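Long-range contact in transcriptional regulator (Corynebacterium diphtheriae, PDB 3LMM), which is a multidomain protein of unknown function, probably a transcriptional regulator, that carries a Schlafen AlbA_2-type domain: residues V19-V31 with A83-I95. Residues are numbered along the deposited sequence; the frame is centred on the assembly and turned at random.
Sequences VESILASAADGRV and ALIVGIEDKTGRI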
ATOM      1  N   VAL A  19      16.649  24.592   8.357  1.00 26.12           N
ATOM      2  CA  VAL A  19      17.713  23.964   7.583  1.00 16.69           C
ATOM      3  C   VAL A  19      18.683  25.008   7.041  1.00 21.65           C
ATOM      4  O   VAL A  19      19.897  24.857   7.162  1.00 27.39           O
ATOM      5  CB  VAL A  19      17.134  23.148   6.417  1.00 13.10           C
ATOM      6  CG1 VAL A  19      18.240  22.425   5.676  1.00  8.73           C
ATOM      7  CG2 VAL A  19      16.138  22.157   6.955  1.00 14.71           C
ATOM      8  N   GLU A  20      18.164  26.078   6.455  1.00 28.91           N
ATOM      9  CA  GLU A  20      19.048  27.117   5.931  1.00 34.60           C
ATOM     10  C   GLU A  20      19.979  27.582   7.037  1.00 29.86           C
ATOM     11  O   GLU A  20      21.181  27.718   6.822  1.00 27.73           O
ATOM     12  CB  GLU A  20      18.222  28.287   5.409  1.00 43.00           C
ATOM     13  CG  GLU A  20      17.301  27.874   4.277  1.00 63.82           C
ATOM     14  CD  GLU A  20      18.032  27.673   2.962  1.00 71.23           C
ATOM     15  OE1 GLU A  20      19.140  27.081   2.954  1.00 74.81           O
ATOM     16  OE2 GLU A  20      17.474  28.098   1.925  1.00 80.83           O
ATOM     17  N   SER A  21      19.410  27.809   8.219  1.00 22.87           N
ATOM     18  CA  SER A  21      20.171  28.247   9.385  1.00 24.73           C
ATOM     19  C   SER A  21      21.318  27.280   9.707  1.00 25.14           C
ATOM     20  O   SER A  21      22.492  27.659   9.690  1.00 14.93           O
ATOM     21  CB  SER A  21      19.237  28.368  10.591  1.00 19.87           C
ATOM     22  OG  SER A  21      19.955  28.320  11.812  1.00 20.08           O
ATOM     23  N   ILE A  22      20.970  26.033  10.008  1.00 25.24           N
ATOM     24  CA  ILE A  22      21.971  25.026  10.316  1.00 24.72           C
ATOM     25  C   ILE A  22      23.084  25.096   9.282  1.00 26.33           C
ATOM     26  O   ILE A  22      24.266  25.089   9.629  1.00 32.88           O
ATOM     27  CB  ILE A  22      21.386  23.591  10.265  1.00 30.21           C
ATOM     28  CG1 ILE A  22      20.369  23.379  11.390  1.00 21.94           C
ATOM     29  CG2 ILE A  22      22.518  22.573  10.358  1.00 22.39           C
ATOM     30  CD1 ILE A  22      20.984  23.379  12.763  1.00 33.14           C
ATOM     31  N   LEU A  23      22.711  25.161   8.010  1.00 21.21           N
ATOM     32  CA  LEU A  23      23.709  25.200   6.946  1.00 20.75           C
ATOM     33  C   LEU A  23      24.557  26.464   6.912  1.00 19.23           C
ATOM     34  O   LEU A  23      25.693  26.436   6.461  1.00 18.75           O
ATOM     35  CB  LEU A  23      23.034  24.999   5.588  1.00 18.14           C
ATOM     36  CG  LEU A  23      22.327  23.662   5.349  1.00 18.92           C
ATOM     37  CD1 LEU A  23      21.845  23.626   3.917  1.00 26.46           C
ATOM     38  CD2 LEU A  23      23.256  22.493   5.602  1.00 21.93           C
ATOM     39  N   ALA A  24      24.009  27.571   7.392  1.00 30.50           N
ATOM     40  CA  ALA A  24      24.738  28.836   7.384  1.00 26.97           C
ATOM     41  C   ALA A  24      25.874  28.873   8.413  1.00 24.00           C
ATOM     42  O   ALA A  24      26.806  29.673   8.285  1.00 24.65           O
ATOM     43  CB  ALA A  24      23.767  29.995   7.623  1.00 23.89           C
ATOM     44  N   SER A  25      25.797  28.011   9.426  1.00 21.70           N
ATOM     45  CA  SER A  25      26.817  27.950  10.475  1.00 25.99           C
ATOM     46  C   SER A  25      28.040  27.174  10.005  1.00 30.50           C
ATOM     47  O   SER A  25      29.032  27.041  10.729  1.00 24.90           O
ATOM     48  CB  SER A  25      26.245  27.276  11.729  1.00 29.00           C
ATOM     49  OG  SER A  25      26.023  25.886  11.513  1.00 21.07           O
ATOM     50  N   ALA A  26      27.944  26.658   8.785  1.00 30.83           N
ATOM     51  CA  ALA A  26      29.004  25.871   8.167  1.00 33.63           C
ATOM     52  C   ALA A  26      30.379  26.502   8.331  1.00 32.88           C
ATOM     53  O   ALA A  26      30.602  27.636   7.917  1.00 32.48           O
ATOM     54  CB  ALA A  26      28.700  25.678   6.698  1.00 40.68           C
ATOM     55  N   ALA A  27      31.300  25.751   8.926  1.00 29.03           N
ATOM     56  CA  ALA A  27      32.651  26.224   9.155  1.00 28.06           C
ATOM     57  C   ALA A  27      33.444  25.157   9.878  1.00 35.05           C
ATOM     58  O   ALA A  27      32.946  24.543  10.822  1.00 41.07           O
ATOM     59  CB  ALA A  27      32.620  27.484   9.984  1.00 27.60           C
ATOM     60  N   ASP A  28      34.677  24.937   9.429  1.00 37.56           N
ATOM     61  CA  ASP A  28      35.559  23.945  10.041  1.00 41.25           C
ATOM     62  C   ASP A  28      35.118  22.515   9.738  1.00 38.61           C
ATOM     63  O   ASP A  28      35.316  21.616  10.552  1.00 39.90           O
ATOM     64  CB  ASP A  28      35.612  24.155  11.562  1.00 52.23           C
ATOM     65  CG  ASP A  28      36.136  25.532  11.954  1.00 67.10           C
ATOM     66  OD1 ASP A  28      37.375  25.721  11.945  1.00 78.51           O
ATOM     67  OD2 ASP A  28      35.317  26.429  12.276  1.00 70.11           O
ATOM     68  N   GLY A  29      34.520  22.307   8.571  1.00 34.72           N
ATOM     69  CA  GLY A  29      34.080  20.973   8.208  1.00 33.85           C
ATOM     70  C   GLY A  29      32.808  20.482   8.886  1.00 37.36           C
ATOM     71  O   GLY A  29      32.299  19.406   8.559  1.00 41.22           O
ATOM     72  N   ARG A  30      32.277  21.250   9.830  1.00 40.12           N
ATOM     73  CA  ARG A  30      31.056  20.823  10.513  1.00 41.26           C
ATOM     74  C   ARG A  30      30.025  21.939  10.627  1.00 36.66           C
ATOM     75  O   ARG A  30      30.308  23.098  10.331  1.00 41.76           O
ATOM     76  CB  ARG A  30      31.376  20.314  11.917  1.00 47.98           C
ATOM     77  CG  ARG A  30      31.808  21.402  12.872  1.00 46.42           C
ATOM     78  CD  ARG A  30      31.632  20.963  14.308  1.00 60.78           C
ATOM     79  NE  ARG A  30      31.946  22.046  15.238  1.00 70.92           N
ATOM     80  CZ  ARG A  30      31.829  21.952  16.558  1.00 77.69           C
ATOM     81  NH1 ARG A  30      31.401  20.817  17.108  1.00 84.05           N
ATOM     82  NH2 ARG A  30      32.143  22.988  17.328  1.00 67.03           N
ATOM     83  N   VAL A  31      28.824  21.574  11.061  1.00 26.71           N
ATOM     84  CA  VAL A  31      27.754  22.536  11.234  1.00 22.36           C
ATOM     85  C   VAL A  31      27.272  22.417  12.664  1.00 25.32           C
ATOM     86  O   VAL A  31      27.535  21.409  13.330  1.00 22.79           O
ATOM     87  CB  VAL A  31      26.596  22.263  10.278  1.00 16.20           C
ATOM     88  CG1 VAL A  31      27.044  22.496   8.849  1.00 17.73           C
ATOM     89  CG2 VAL A  31      26.119  20.852  10.459  1.00 16.18           C
ATOM     90  N   ALA A  83      12.399  17.823   9.548  1.00 24.90           N
ATOM     91  CA  ALA A  83      13.334  17.813   8.431  1.00 24.58           C
ATOM     92  C   ALA A  83      14.594  17.018   8.733  1.00 22.15           C
ATOM     93  O   ALA A  83      15.047  16.941   9.870  1.00 13.68           O
ATOM     94  CB  ALA A  83      13.696  19.238   8.042  1.00  9.97           C
ATOM     95  N   LEU A  84      15.143  16.430   7.679  1.00 23.73           N
ATOM     96  CA  LEU A  84      16.346  15.628   7.745  1.00 22.36           C
ATOM     97  C   LEU A  84      17.405  16.175   6.822  1.00 22.65           C
ATOM     98  O   LEU A  84      17.097  16.607   5.714  1.00 26.13           O
ATOM     99  CB  LEU A  84      16.063  14.215   7.277  1.00 14.08           C
ATOM    100  CG  LEU A  84      15.519  13.296   8.322  1.00 20.93           C
ATOM    101  CD1 LEU A  84      14.182  13.822   8.856  1.00 21.17           C
ATOM    102  CD2 LEU A  84      15.376  11.930   7.692  1.00 15.28           C
ATOM    103  N   ILE A  85      18.651  16.156   7.270  1.00 13.95           N
ATOM    104  CA  ILE A  85      19.716  16.578   6.393  1.00 13.38           C
ATOM    105  C   ILE A  85      20.607  15.357   6.228  1.00 16.66           C
ATOM    106  O   ILE A  85      21.328  14.987   7.156  1.00 25.58           O
ATOM    107  CB  ILE A  85      20.542  17.732   6.963  1.00  1.00           C
ATOM    108  CG1 ILE A  85      19.626  18.877   7.377  1.00 14.39           C
ATOM    109  CG2 ILE A  85      21.503  18.231   5.891  1.00  1.00           C
ATOM    110  CD1 ILE A  85      20.365  20.163   7.736  1.00  1.46           C
ATOM    111  N   VAL A  86      20.516  14.704   5.071  1.00 13.33           N
ATOM    112  CA  VAL A  86      21.335  13.535   4.803  1.00  8.97           C
ATOM    113  C   VAL A  86      22.684  14.023   4.343  1.00 10.18           C
ATOM    114  O   VAL A  86      22.766  14.859   3.453  1.00 22.06           O
ATOM    115  CB  VAL A  86      20.756  12.668   3.700  1.00  9.84           C
ATOM    116  CG1 VAL A  86      21.839  11.747   3.175  1.00 15.60           C
ATOM    117  CG2 VAL A  86      19.589  11.848   4.232  1.00  7.10           C
ATOM    118  N   GLY A  87      23.740  13.502   4.951  1.00 10.35           N
ATOM    119  CA  GLY A  87      25.074  13.930   4.579  1.00 11.84           C
ATOM    120  C   GLY A  87      25.769  14.668   5.708  1.00 16.29           C
ATOM    121  O   GLY A  87      26.817  15.268   5.505  1.00 14.36           O
ATOM    122  N   ILE A  88      25.173  14.644   6.896  1.00 15.57           N
ATOM    123  CA  ILE A  88      25.773  15.285   8.058  1.00 19.23           C
ATOM    124  C   ILE A  88      25.866  14.268   9.184  1.00 22.07           C
ATOM    125  O   ILE A  88      24.852  13.712   9.614  1.00 25.68           O
ATOM    126  CB  ILE A  88      24.948  16.518   8.561  1.00 22.46           C
ATOM    127  CG1 ILE A  88      25.277  17.775   7.743  1.00 17.38           C
ATOM    128  CG2 ILE A  88      25.297  16.834  10.007  1.00 13.11           C
ATOM    129  CD1 ILE A  88      24.871  17.702   6.292  1.00 22.36           C
ATOM    130  N   GLU A  89      27.084  14.025   9.658  1.00 23.39           N
ATOM    131  CA  GLU A  89      27.306  13.068  10.741  1.00 27.91           C
ATOM    132  C   GLU A  89      26.494  13.461  11.959  1.00 23.95           C
ATOM    133  O   GLU A  89      26.464  14.625  12.354  1.00 15.94           O
ATOM    134  CB  GLU A  89      28.791  13.015  11.114  1.00 41.29           C
ATOM    135  CG  GLU A  89      29.145  11.981  12.191  1.00 43.47           C
ATOM    136  CD  GLU A  89      30.636  11.932  12.495  1.00 51.00           C
ATOM    137  OE1 GLU A  89      31.054  11.104  13.334  1.00 61.56           O
ATOM    138  OE2 GLU A  89      31.395  12.731  11.907  1.00 59.23           O
ATOM    139  N   ASP A  90      25.847  12.476  12.559  1.00 25.66           N
ATOM    140  CA  ASP A  90      25.025  12.706  13.735  1.00 28.66           C
ATOM    141  C   ASP A  90      25.777  13.234  14.960  1.00 29.62           C
ATOM    142  O   ASP A  90      26.920  12.876  15.209  1.00 30.54           O
ATOM    143  CB  ASP A  90      24.323  11.413  14.118  1.00 33.11           C
ATOM    144  CG  ASP A  90      23.372  11.602  15.259  1.00 44.91           C
ATOM    145  OD1 ASP A  90      22.447  12.435  15.109  1.00 49.33           O
ATOM    146  OD2 ASP A  90      23.548  10.924  16.301  1.00 49.33           O
ATOM    147  N   LYS A  91      25.101  14.074  15.738  1.00 38.78           N
ATOM    148  CA  LYS A  91      25.654  14.673  16.968  1.00 44.13           C
ATOM    149  C   LYS A  91      26.853  15.616  16.775  1.00 39.13           C
ATOM    150  O   LYS A  91      26.888  16.710  17.346  1.00 38.36           O
ATOM    151  CB  LYS A  91      26.029  13.574  17.980  1.00 40.87           C
ATOM    152  CG  LYS A  91      24.851  12.691  18.379  1.00 43.45           C
ATOM    153  CD  LYS A  91      25.188  11.753  19.526  1.00 46.36           C
ATOM    154  CE  LYS A  91      24.125  10.664  19.703  1.00 53.30           C
ATOM    155  NZ  LYS A  91      22.733  11.167  19.900  1.00 37.57           N
ATOM    156  N   THR A  92      27.832  15.198  15.983  1.00 28.24           N
ATOM    157  CA  THR A  92      28.985  16.043  15.763  1.00 22.65           C
ATOM    158  C   THR A  92      28.610  17.170  14.807  1.00 26.81           C
ATOM    159  O   THR A  92      28.826  18.352  15.092  1.00 30.46           O
ATOM    160  CB  THR A  92      30.131  15.248  15.155  1.00 19.47           C
ATOM    161  OG1 THR A  92      29.804  14.865  13.811  1.00 31.72           O
ATOM    162  CG2 THR A  92      30.391  14.008  15.970  1.00 14.43           C
ATOM    163  N   GLY A  93      28.030  16.797  13.674  1.00 24.40           N
ATOM    164  CA  GLY A  93      27.652  17.787  12.688  1.00 29.25           C
ATOM    165  C   GLY A  93      28.666  17.867  11.561  1.00 33.29           C
ATOM    166  O   GLY A  93      28.591  18.763  10.729  1.00 38.18           O
ATOM    167  N   ARG A  94      29.609  16.934  11.517  1.00 28.64           N
ATOM    168  CA  ARG A  94      30.615  16.937  10.466  1.00 27.30           C
ATOM    169  C   ARG A  94      30.004  16.671   9.104  1.00 27.44           C
ATOM    170  O   ARG A  94      29.200  15.751   8.955  1.00 28.93           O
ATOM    171  CB  ARG A  94      31.671  15.883  10.764  1.00 34.02           C
ATOM    172  CG  ARG A  94      32.551  16.240  11.925  1.00 39.35           C
ATOM    173  CD  ARG A  94      33.443  15.098  12.326  1.00 45.73           C
ATOM    174  NE  ARG A  94      34.316  15.514  13.404  1.00 61.94           N
ATOM    175  CZ  ARG A  94      35.037  14.689  14.150  1.00 72.10           C
ATOM    176  NH1 ARG A  94      35.805  15.183  15.118  1.00 76.09           N
ATOM    177  NH2 ARG A  94      34.981  13.382  13.937  1.00 76.05           N
ATOM    178  N   ILE A  95      30.384  17.474   8.112  1.00 18.46           N
ATOM    179  CA  ILE A  95      29.859  17.295   6.756  1.00 20.75           C
ATOM    180  C   ILE A  95      30.512  16.096   6.053  1.00 23.27           C
ATOM    181  O   ILE A  95      31.730  16.045   5.914  1.00 23.72           O
ATOM    182  CB  ILE A  95      30.080  18.562   5.875  1.00 17.24           C
ATOM    183  CG1 ILE A  95      29.113  19.667   6.283  1.00 20.99           C
ATOM    184  CG2 ILE A  95      29.840  18.241   4.410  1.00 11.05           C
ATOM    185  CD1 ILE A  95      29.733  20.720   7.171  1.00 36.84           C
TER
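Helix 10-24 packs on strand 82-86 of the mixed sheet in the Schlafen AlbA_2 region through Val19 and Ile85, and the loops following both are joined by a single antiparallel beta bridge. The axes of 19-24 and 83-86 approach to 10.4 Å, with N-to-C directions 35° apart. With Val19 CG1 turned anti to the backbone N (chi1 -176°), this methyl reaches Ile85 CD1 at 3.7 Å, while CG2 rests on Ala83 CB. Ile22 CG2 and Leu23 CD2 also approach Ile85 CD1, so three helix side chains converge on this delta methyl, aliphatic groups suiting a largely buried place.

In the bridge, Arg30 and Arg94 form a non-hydrogen-bonded pair. Ile95 N donates to Gly29 O at 2.8 Å, almost straight (175°), and Val31 N to Gly93 O, also 2.8 Å, from above the carbonyl plane. Gly29, in a type I' turn, and Gly93 both have positive phi, which suits glycine. Next to the bridge, Val31 CG1 meets Ile95 CD1 at 3.6 Å, crossing at about a right angle, and CG2 meets Ile88 CG2. Phe42, a cobalt-site residue, touches Ile22, Val31 and Ile88. Two backbone bonds and apolar side chains thus join the loops, while helix meets strand through aliphatic contacts alone.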